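Local coordinates for A1 protein (Enterobacteria phage Qbeta, PDB 3RLK) that forms the read-through extension of a phage coat protein, a minor structural part of the virion that is probably needed for infection of the host, at residues P23-Y28 and D64-D69; D69-T74 and A185-P190; S81-T86 and D153-G158. All coordinates share one frame; numbering follows the deposited sequence.

Overall arrangement
Contact 1 is a surface contact. Contacts 2 and 3 are buried. Contact 1 joins two loops by bonds to the D69 carboxylate, a salt bridge, a water and a tyrosine-leucine pair. Contact 2 is purely apolar and packs leucines against strand 183-188. Contact 3 mixes the two chemistries, with arginine and tyrosine bonds beside a leucine-valine pair. Contacts 1 and 2 share D69, and Y28 OH of contact 1 probably bonds to V188 N of contact 2. Contacts 2 and 3 reach neighbouring strands of one antiparallel sheet, 183-188 and 154-159. L83 and V189 also touch between them. Contacts 1 and 3 do not touch, and their centres are about 19 Å apart.

Contact 1 of 3, residues P23-Y28 and D64-D69; sequences PGTGKY and DVALKD
D69 and T25 turn their polar groups together through their first torsions. The carboxylate of D69 lies beside its own backbone N (chi1 -65°). T25 holds OG1 between its backbone N and its carbonyl carbon (chi1 62°). In this position T25 OG1 donates to D69 OD1 at 2.7 Å, on the syn lone pair. The second oxygen works too. T25 N donates to D69 OD2 at 2.8 Å in a nearly straight bond (168°). A66 N meets D69 OD2 from the other face of the carboxylate, at 2.7 Å. Three donors therefore fix the rotation of this buried acid. K68 NZ adds a longer bond of 3.3 Å to T25 OG1.

The salt bridge lies further along. K27 bends twice along its chain and runs beside D64, and K27 NZ reaches D64 OD1 at 2.7 Å. The ammonium sits well above the carboxylate plane.

Y28 carries the apolar end. Its ring packs alongside L67, with Y28 CD2 3.8 Å from L67 CB and L67 CD1 over one ring face. Y28 OH bonds outside the contact, to V188 N, and L67 also touches I187. A water joins the two backbones, giving to K27 O and accepting from L67 N at 2.8 Å.

D69 N bonds back to A66 O at 2.9 Å, closing a tight turn. The contact thus joins a connecting loop to this turn. The loop leads out of the proline-rich N-terminal part and into strand 28-29. The aspartate that binds the loop also holds its own segment: this is a tight turn whose first NH is bound by the aspartate at its end, at the surface of the read-through domain.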
loop_
_atom_site.group_PDB
_atom_site.type_symbol
_atom_site.label_atom_id
_atom_site.label_comp_id
_atom_site.label_asym_id
_atom_site.label_seq_id
_atom_site.Cartn_x
_atom_site.Cartn_y
_atom_site.Cartn_z
ATOM N N PRO A 23 -4.715 -12.973 12.782
ATOM C CA PRO A 23 -6.068 -12.491 12.451
ATOM C C PRO A 23 -6.285 -11.104 13.013
ATOM O O PRO A 23 -5.581 -10.674 13.927
ATOM C CB PRO A 23 -6.988 -13.481 13.167
ATOM C CG PRO A 23 -6.131 -13.963 14.424
ATOM C CD PRO A 23 -4.650 -13.785 14.016
ATOM N N GLY A 24 -7.297 -10.445 12.492
ATOM C CA GLY A 24 -7.643 -9.119 12.977
ATOM C C GLY A 24 -8.611 -9.300 14.135
ATOM O O GLY A 24 -9.347 -10.287 14.208
ATOM N N THR A 25 -8.601 -8.315 15.023
ATOM C CA THR A 25 -9.516 -8.272 16.152
ATOM C C THR A 25 -10.611 -7.225 16.043
ATOM O O THR A 25 -11.360 -7.010 17.018
ATOM C CB THR A 25 -8.803 -7.957 17.436
ATOM O OG1 THR A 25 -8.191 -6.655 17.343
ATOM C CG2 THR A 25 -7.769 -9.056 17.768
ATOM N N GLY A 26 -10.704 -6.556 14.892
ATOM C CA GLY A 26 -11.754 -5.501 14.715
ATOM C C GLY A 26 -11.880 -5.082 13.273
ATOM O O GLY A 26 -11.418 -5.771 12.351
ATOM N N LYS A 27 -12.479 -3.920 13.054
ATOM C CA LYS A 27 -12.618 -3.377 11.659
ATOM C C LYS A 27 -12.075 -1.923 11.717
ATOM O O LYS A 27 -12.003 -1.278 12.789
ATOM C CB LYS A 27 -14.087 -3.283 11.235
ATOM C CG LYS A 27 -14.948 -4.565 11.389
ATOM C CD LYS A 27 -15.378 -5.049 10.013
ATOM C CE LYS A 27 -16.038 -6.455 10.000
ATOM N NZ LYS A 27 -15.030 -7.584 9.907
ATOM N N TYR A 28 -11.709 -1.405 10.569
ATOM C CA TYR A 28 -11.160 -0.034 10.470
ATOM C C TYR A 28 -11.518 0.504 9.078
ATOM O O TYR A 28 -11.116 -0.061 8.034
ATOM C CB TYR A 28 -9.649 -0.123 10.632
ATOM C CG TYR A 28 -8.926 1.195 10.458
ATOM C CD1 TYR A 28 -8.185 1.480 9.288
ATOM C CD2 TYR A 28 -8.945 2.141 11.470
ATOM C CE1 TYR A 28 -7.492 2.633 9.114
ATOM C CE2 TYR A 28 -8.223 3.364 11.312
ATOM C CZ TYR A 28 -7.482 3.604 10.165
ATOM O OH TYR A 28 -6.847 4.825 10.095
ATOM N N ASP A 64 -10.748 -5.591 7.603
ATOM C CA ASP A 64 -11.102 -6.521 8.670
ATOM C C ASP A 64 -9.899 -6.657 9.603
ATOM O O ASP A 64 -9.442 -7.772 9.883
ATOM C CB ASP A 64 -11.437 -7.876 8.057
ATOM C CG ASP A 64 -12.735 -7.856 7.257
ATOM O OD1 ASP A 64 -13.669 -7.096 7.630
ATOM O OD2 ASP A 64 -12.846 -8.659 6.300
ATOM N N VAL A 65 -9.340 -5.524 9.991
ATOM C CA VAL A 65 -8.388 -5.474 11.135
ATOM C C VAL A 65 -8.771 -4.267 11.945
ATOM O O VAL A 65 -9.335 -3.305 11.326
ATOM C CB VAL A 65 -6.893 -5.292 10.710
ATOM C CG1 VAL A 65 -6.367 -6.516 10.140
ATOM C CG2 VAL A 65 -6.673 -4.073 9.745
ATOM N N ALA A 66 -8.473 -4.276 13.270
ATOM C CA ALA A 66 -8.563 -3.052 14.112
ATOM C C ALA A 66 -7.300 -2.239 13.873
ATOM O O ALA A 66 -6.222 -2.797 13.626
ATOM C CB ALA A 66 -8.700 -3.341 15.631
ATOM N N LEU A 67 -7.408 -0.911 13.969
ATOM C CA LEU A 67 -6.172 -0.133 13.916
ATOM C C LEU A 67 -5.165 -0.680 14.899
ATOM O O LEU A 67 -3.980 -0.826 14.520
ATOM C CB LEU A 67 -6.421 1.330 14.256
ATOM C CG LEU A 67 -5.200 2.238 14.280
ATOM C CD1 LEU A 67 -4.546 2.344 12.899
ATOM C CD2 LEU A 67 -5.782 3.596 14.687
ATOM N N LYS A 68 -5.584 -0.970 16.127
ATOM C CA LYS A 68 -4.549 -1.375 17.119
ATOM C C LYS A 68 -3.831 -2.661 16.666
ATOM O O LYS A 68 -2.695 -2.897 17.111
ATOM C CB LYS A 68 -5.087 -1.528 18.539
ATOM C CG LYS A 68 -6.023 -2.734 18.817
ATOM C CD LYS A 68 -6.170 -3.042 20.286
ATOM C CE LYS A 68 -6.393 -4.540 20.475
ATOM N NZ LYS A 68 -7.791 -4.944 20.110
ATOM N N ASP A 69 -4.439 -3.467 15.783
ATOM C CA ASP A 69 -3.742 -4.706 15.347
ATOM C C ASP A 69 -2.415 -4.449 14.634
ATOM O O ASP A 69 -1.501 -5.307 14.652
ATOM C CB ASP A 69 -4.603 -5.538 14.373
ATOM C CG ASP A 69 -5.856 -6.066 15.032
ATOM O OD1 ASP A 69 -5.773 -6.219 16.284
ATOM O OD2 ASP A 69 -6.906 -6.240 14.362
HETATM O O HOH W 1 -9.898 0.243 14.420
#

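Contact 2 of 3, residues D69-T74 and A185-P190; sequences DLLGNT and AVIVVP
L70 and I187 make the tight part of this contact. L70 CD1 comes within 3.6 Å of I187 CG2 and 3.8 Å of A185 CB. One methyl thus touches two residues that project from the same side of strand 183-188. The L70 and I187 side chains run antiparallel, each passing alongside the other. I187 keeps CG1 between its backbone N and its carbonyl carbon (chi1 63°). This sets CG2 anti to the carbonyl carbon, where L70 meets it, and with chi2 extended (174°) CD1 reaches toward L71. Beyond the contact, I187 also touches V155 and V157.

Strand 183-188 is an outer strand of a three-stranded antiparallel sheet, paired with strand 154-159. The other segment holds strand 71-72, which pairs instead with strand 90-91. No hydrogen bond joins the two segments; they meet through apolar side chains.

The CD2 branch of L71 packs more loosely. L71 CD2 lies 4.0 Å from I187 CD1 and 4.2 Å from V189 CG2. The other branch leads to the more open side, where L71 and P190 are both partly exposed. There L71 CD1 meets the P190 ring at its CD atom, 3.7 Å away.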
loop_
_atom_site.group_PDB
_atom_site.type_symbol
_atom_site.label_atom_id
_atom_site.label_comp_id
_atom_site.label_asym_id
_atom_site.label_seq_id
_atom_site.Cartn_x
_atom_site.Cartn_y
_atom_site.Cartn_z
ATOM N N ASP A 69 -4.439 -3.467 15.783
ATOM C CA ASP A 69 -3.742 -4.706 15.347
ATOM C C ASP A 69 -2.415 -4.449 14.634
ATOM O O ASP A 69 -1.501 -5.307 14.652
ATOM C CB ASP A 69 -4.603 -5.538 14.373
ATOM C CG ASP A 69 -5.856 -6.066 15.032
ATOM O OD1 ASP A 69 -5.773 -6.219 16.284
ATOM O OD2 ASP A 69 -6.906 -6.240 14.362
ATOM N N LEU A 70 -2.329 -3.276 14.004
ATOM C CA LEU A 70 -1.173 -2.924 13.182
ATOM C C LEU A 70 -0.152 -2.085 13.901
ATOM O O LEU A 70 0.877 -1.744 13.278
ATOM C CB LEU A 70 -1.643 -2.166 11.937
ATOM C CG LEU A 70 -2.841 -2.771 11.205
ATOM C CD1 LEU A 70 -3.309 -1.872 10.069
ATOM C CD2 LEU A 70 -2.579 -4.191 10.620
ATOM N N LEU A 71 -0.472 -1.694 15.153
ATOM C CA LEU A 71 0.343 -0.787 15.945
ATOM C C LEU A 71 1.089 -1.538 17.074
ATOM O O LEU A 71 0.721 -2.648 17.440
ATOM C CB LEU A 71 -0.457 0.318 16.576
ATOM C CG LEU A 71 -1.151 1.234 15.520
ATOM C CD1 LEU A 71 -1.879 2.329 16.301
ATOM C CD2 LEU A 71 -0.267 1.838 14.408
ATOM N N GLY A 72 2.216 -0.999 17.499
ATOM C CA GLY A 72 2.927 -1.640 18.596
ATOM C C GLY A 72 4.101 -0.792 18.925
ATOM O O GLY A 72 4.031 0.447 18.782
ATOM N N ASN A 73 5.176 -1.442 19.383
ATOM C CA ASN A 73 6.359 -0.676 19.762
ATOM C C ASN A 73 7.644 -0.791 18.918
ATOM O O ASN A 73 8.761 -0.397 19.363
ATOM C CB ASN A 73 6.663 -0.901 21.280
ATOM C CG ASN A 73 7.094 -2.327 21.571
ATOM O OD1 ASN A 73 7.282 -3.118 20.656
ATOM N ND2 ASN A 73 7.243 -2.661 22.825
ATOM N N THR A 74 7.517 -1.311 17.703
ATOM C CA THR A 74 8.674 -1.431 16.837
ATOM C C THR A 74 8.771 -0.243 15.832
ATOM O O THR A 74 7.800 0.523 15.662
ATOM C CB THR A 74 8.667 -2.787 16.137
ATOM O OG1 THR A 74 7.637 -2.800 15.142
ATOM C CG2 THR A 74 8.448 -3.942 17.138
ATOM N N ALA A 185 -3.705 -3.074 4.978
ATOM C CA ALA A 185 -4.543 -1.894 5.273
ATOM C C ALA A 185 -3.818 -0.589 4.974
ATOM O O ALA A 185 -2.586 -0.569 4.823
ATOM C CB ALA A 185 -5.037 -1.905 6.728
ATOM N N VAL A 186 -4.587 0.507 4.857
ATOM C CA VAL A 186 -3.995 1.851 4.747
ATOM C C VAL A 186 -4.534 2.531 5.985
ATOM O O VAL A 186 -5.790 2.496 6.277
ATOM C CB VAL A 186 -4.478 2.664 3.460
ATOM C CG1 VAL A 186 -4.039 4.153 3.586
ATOM C CG2 VAL A 186 -3.900 2.103 2.177
ATOM N N ILE A 187 -3.628 3.148 6.758
ATOM C CA ILE A 187 -4.046 3.789 8.012
ATOM C C ILE A 187 -3.558 5.226 8.084
ATOM O O ILE A 187 -2.646 5.616 7.329
ATOM C CB ILE A 187 -3.529 3.003 9.315
ATOM C CG1 ILE A 187 -1.991 3.037 9.319
ATOM C CG2 ILE A 187 -3.946 1.521 9.231
ATOM C CD1 ILE A 187 -1.353 2.427 10.629
ATOM N N VAL A 188 -4.137 5.958 9.040
ATOM C CA VAL A 188 -3.505 7.166 9.568
ATOM C C VAL A 188 -2.794 6.809 10.915
ATOM O O VAL A 188 -3.439 6.418 11.886
ATOM C CB VAL A 188 -4.501 8.347 9.690
ATOM C CG1 VAL A 188 -3.809 9.524 10.409
ATOM C CG2 VAL A 188 -4.977 8.876 8.269
ATOM N N VAL A 189 -1.453 6.833 10.942
ATOM C CA VAL A 189 -0.775 6.425 12.194
ATOM C C VAL A 189 -0.986 7.488 13.294
ATOM O O VAL A 189 -0.663 8.665 13.095
ATOM C CB VAL A 189 0.704 6.064 11.973
ATOM C CG1 VAL A 189 1.480 7.249 11.409
ATOM C CG2 VAL A 189 1.356 5.509 13.255
ATOM N N PRO A 190 -1.517 7.086 14.457
ATOM C CA PRO A 190 -1.679 8.075 15.586
ATOM C C PRO A 190 -0.377 8.661 16.090
ATOM O O PRO A 190 0.645 7.970 16.186
ATOM C CB PRO A 190 -2.279 7.257 16.726
ATOM C CG PRO A 190 -2.829 6.002 16.030
ATOM C CD PRO A 190 -1.872 5.725 14.880
#

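Contact 3 of 3, residues S81-T86 and D153-G158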
loop_
_atom_site.group_PDB
_atom_site.type_symbol
_atom_site.label_atom_id
_atom_site.label_comp_id
_atom_site.label_asym_id
_atom_site.label_seq_id
_atom_site.Cartn_x
_atom_site.Cartn_y
_atom_site.Cartn_z
ATOM N N SER A 81 10.581 9.284 4.795
ATOM C CA SER A 81 10.690 10.249 5.912
ATOM C C SER A 81 9.425 11.034 6.262
ATOM O O SER A 81 9.483 12.050 6.958
ATOM C CB SER A 81 11.826 11.210 5.624
ATOM O OG SER A 81 13.054 10.517 5.760
ATOM N N ARG A 82 8.266 10.573 5.819
ATOM C CA ARG A 82 7.037 11.338 6.106
ATOM C C ARG A 82 6.624 11.337 7.580
ATOM O O ARG A 82 5.771 12.153 8.023
ATOM C CB ARG A 82 5.910 10.824 5.214
ATOM C CG ARG A 82 6.168 11.095 3.730
ATOM C CD ARG A 82 4.920 10.756 2.857
ATOM N NE ARG A 82 4.573 9.308 2.956
ATOM C CZ ARG A 82 3.619 8.766 3.724
ATOM N NH1 ARG A 82 2.776 9.510 4.485
ATOM N NH2 ARG A 82 3.504 7.406 3.724
ATOM N N LEU A 83 7.178 10.365 8.324
ATOM C CA LEU A 83 6.847 10.187 9.741
ATOM C C LEU A 83 7.953 10.660 10.643
ATOM O O LEU A 83 7.875 10.498 11.854
ATOM C CB LEU A 83 6.557 8.709 10.040
ATOM C CG LEU A 83 5.460 8.112 9.154
ATOM C CD1 LEU A 83 5.359 6.667 9.426
ATOM C CD2 LEU A 83 4.116 8.809 9.471
ATOM N N SER A 84 9.002 11.237 10.067
ATOM C CA SER A 84 10.158 11.580 10.895
ATOM C C SER A 84 10.035 12.870 11.706
ATOM O O SER A 84 10.889 13.146 12.515
ATOM C CB SER A 84 11.429 11.644 10.021
ATOM O OG SER A 84 11.309 12.644 9.006
ATOM N N TYR A 85 8.983 13.647 11.476
ATOM C CA TYR A 85 8.915 15.014 11.967
ATOM C C TYR A 85 8.357 15.108 13.403
ATOM O O TYR A 85 8.401 16.152 14.038
ATOM C CB TYR A 85 8.099 15.878 10.948
ATOM C CG TYR A 85 6.592 15.589 10.945
ATOM C CD1 TYR A 85 6.050 14.495 10.204
ATOM C CD2 TYR A 85 5.739 16.357 11.690
ATOM C CE1 TYR A 85 4.690 14.233 10.243
ATOM C CE2 TYR A 85 4.311 16.135 11.683
ATOM C CZ TYR A 85 3.825 15.073 10.961
ATOM O OH TYR A 85 2.456 14.825 10.993
ATOM N N THR A 86 7.799 14.011 13.900
ATOM C CA THR A 86 7.176 13.971 15.237
ATOM C C THR A 86 7.094 12.536 15.718
ATOM O O THR A 86 7.458 11.601 14.959
ATOM C CB THR A 86 5.780 14.678 15.211
ATOM O OG1 THR A 86 5.348 15.016 16.528
ATOM C CG2 THR A 86 4.681 13.878 14.455
ATOM N N ASP A 153 -0.250 11.892 7.348
ATOM C CA ASP A 153 0.343 10.821 8.157
ATOM C C ASP A 153 -0.182 9.411 7.743
ATOM O O ASP A 153 -0.441 8.519 8.596
ATOM C CB ASP A 153 0.023 11.024 9.625
ATOM C CG ASP A 153 0.632 12.288 10.182
ATOM O OD1 ASP A 153 1.584 12.813 9.558
ATOM O OD2 ASP A 153 0.108 12.681 11.243
ATOM N N GLY A 154 -0.356 9.238 6.440
ATOM C CA GLY A 154 -0.880 7.975 5.888
ATOM C C GLY A 154 0.207 6.937 5.806
ATOM O O GLY A 154 1.354 7.251 5.434
ATOM N N VAL A 155 -0.132 5.690 6.165
ATOM C CA VAL A 155 0.769 4.561 6.010
ATOM C C VAL A 155 0.048 3.375 5.318
ATOM O O VAL A 155 -1.113 3.013 5.645
ATOM C CB VAL A 155 1.236 4.128 7.432
ATOM C CG1 VAL A 155 2.220 2.977 7.401
ATOM C CG2 VAL A 155 1.841 5.297 8.127
ATOM N N ILE A 156 0.765 2.800 4.352
ATOM C CA ILE A 156 0.312 1.569 3.731
ATOM C C ILE A 156 1.058 0.466 4.510
ATOM O O ILE A 156 2.332 0.404 4.488
ATOM C CB ILE A 156 0.704 1.502 2.235
ATOM C CG1 ILE A 156 0.168 2.733 1.456
ATOM C CG2 ILE A 156 0.151 0.194 1.594
ATOM C CD1 ILE A 156 0.893 3.039 0.169
ATOM N N VAL A 157 0.253 -0.422 5.082
ATOM C CA VAL A 157 0.769 -1.508 5.921
ATOM C C VAL A 157 0.657 -2.825 5.178
ATOM O O VAL A 157 -0.417 -3.281 4.839
ATOM C CB VAL A 157 0.030 -1.626 7.303
ATOM C CG1 VAL A 157 0.745 -2.683 8.167
ATOM C CG2 VAL A 157 0.064 -0.290 8.077
ATOM N N GLY A 158 1.796 -3.449 4.953
ATOM C CA GLY A 158 1.794 -4.812 4.435
ATOM C C GLY A 158 2.245 -5.855 5.462
ATOM O O GLY A 158 2.449 -5.540 6.628
HETATM O O HOH W 2 2.112 12.129 5.019
HETATM O O HOH W 3 3.198 12.988 7.550
#
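R82 bonds to the backbone of G154 from a type I beta turn, S81 to S84. G154 opens strand 154-159, the middle strand of a three-stranded antiparallel sheet. The contact therefore fixes a long loop, between strands 71-72 and 90-91, at the start of the middle strand.

The charged group comes first. R82 NH1 and R82 NH2 both donate to G154 O, each at 2.8 Å. The grip is end-on, through NH1 and NH2 to one atom, and the oxygen lies in the guanidinium plane. Both bonds are bent, with an N-H...O angle of 140° at NH1. NH1 meets G154 O in the carbonyl plane, on a lone pair. NH2 is tilted from that plane. Two donors thus satisfy a carbonyl of a buried residue. The rest of the guanidinium is held as well, because R82 NE forms a salt bridge with D80. A bend at chi3 (-62°) helps swing the group over to the strand.

Hydroxyl bonds come next. Y85 OH donates to D153 OD1 at 2.6 Å, on the syn lone pair. D153 OD1 lies at the ring edge, with the ring and carboxylate planes 35° apart. The Y85 ring also meets H151. Inside the turn, S84 OG donates to S81 O, which S84 N also reaches from the same face.

The apolar part is small. L83 CD1 touches V155 CG2 at 4.0 Å, with the two side chains at about a right angle. L83 also rests on V189, so the turn joins the packing beside the outer strand.

Waters complete the contact. One accepts from R82 NH1 at 2.8 Å and weakly from D153 N. Another gives one hydrogen to R82 O at 2.7 Å and the other to D153 OD1 at 2.6 Å.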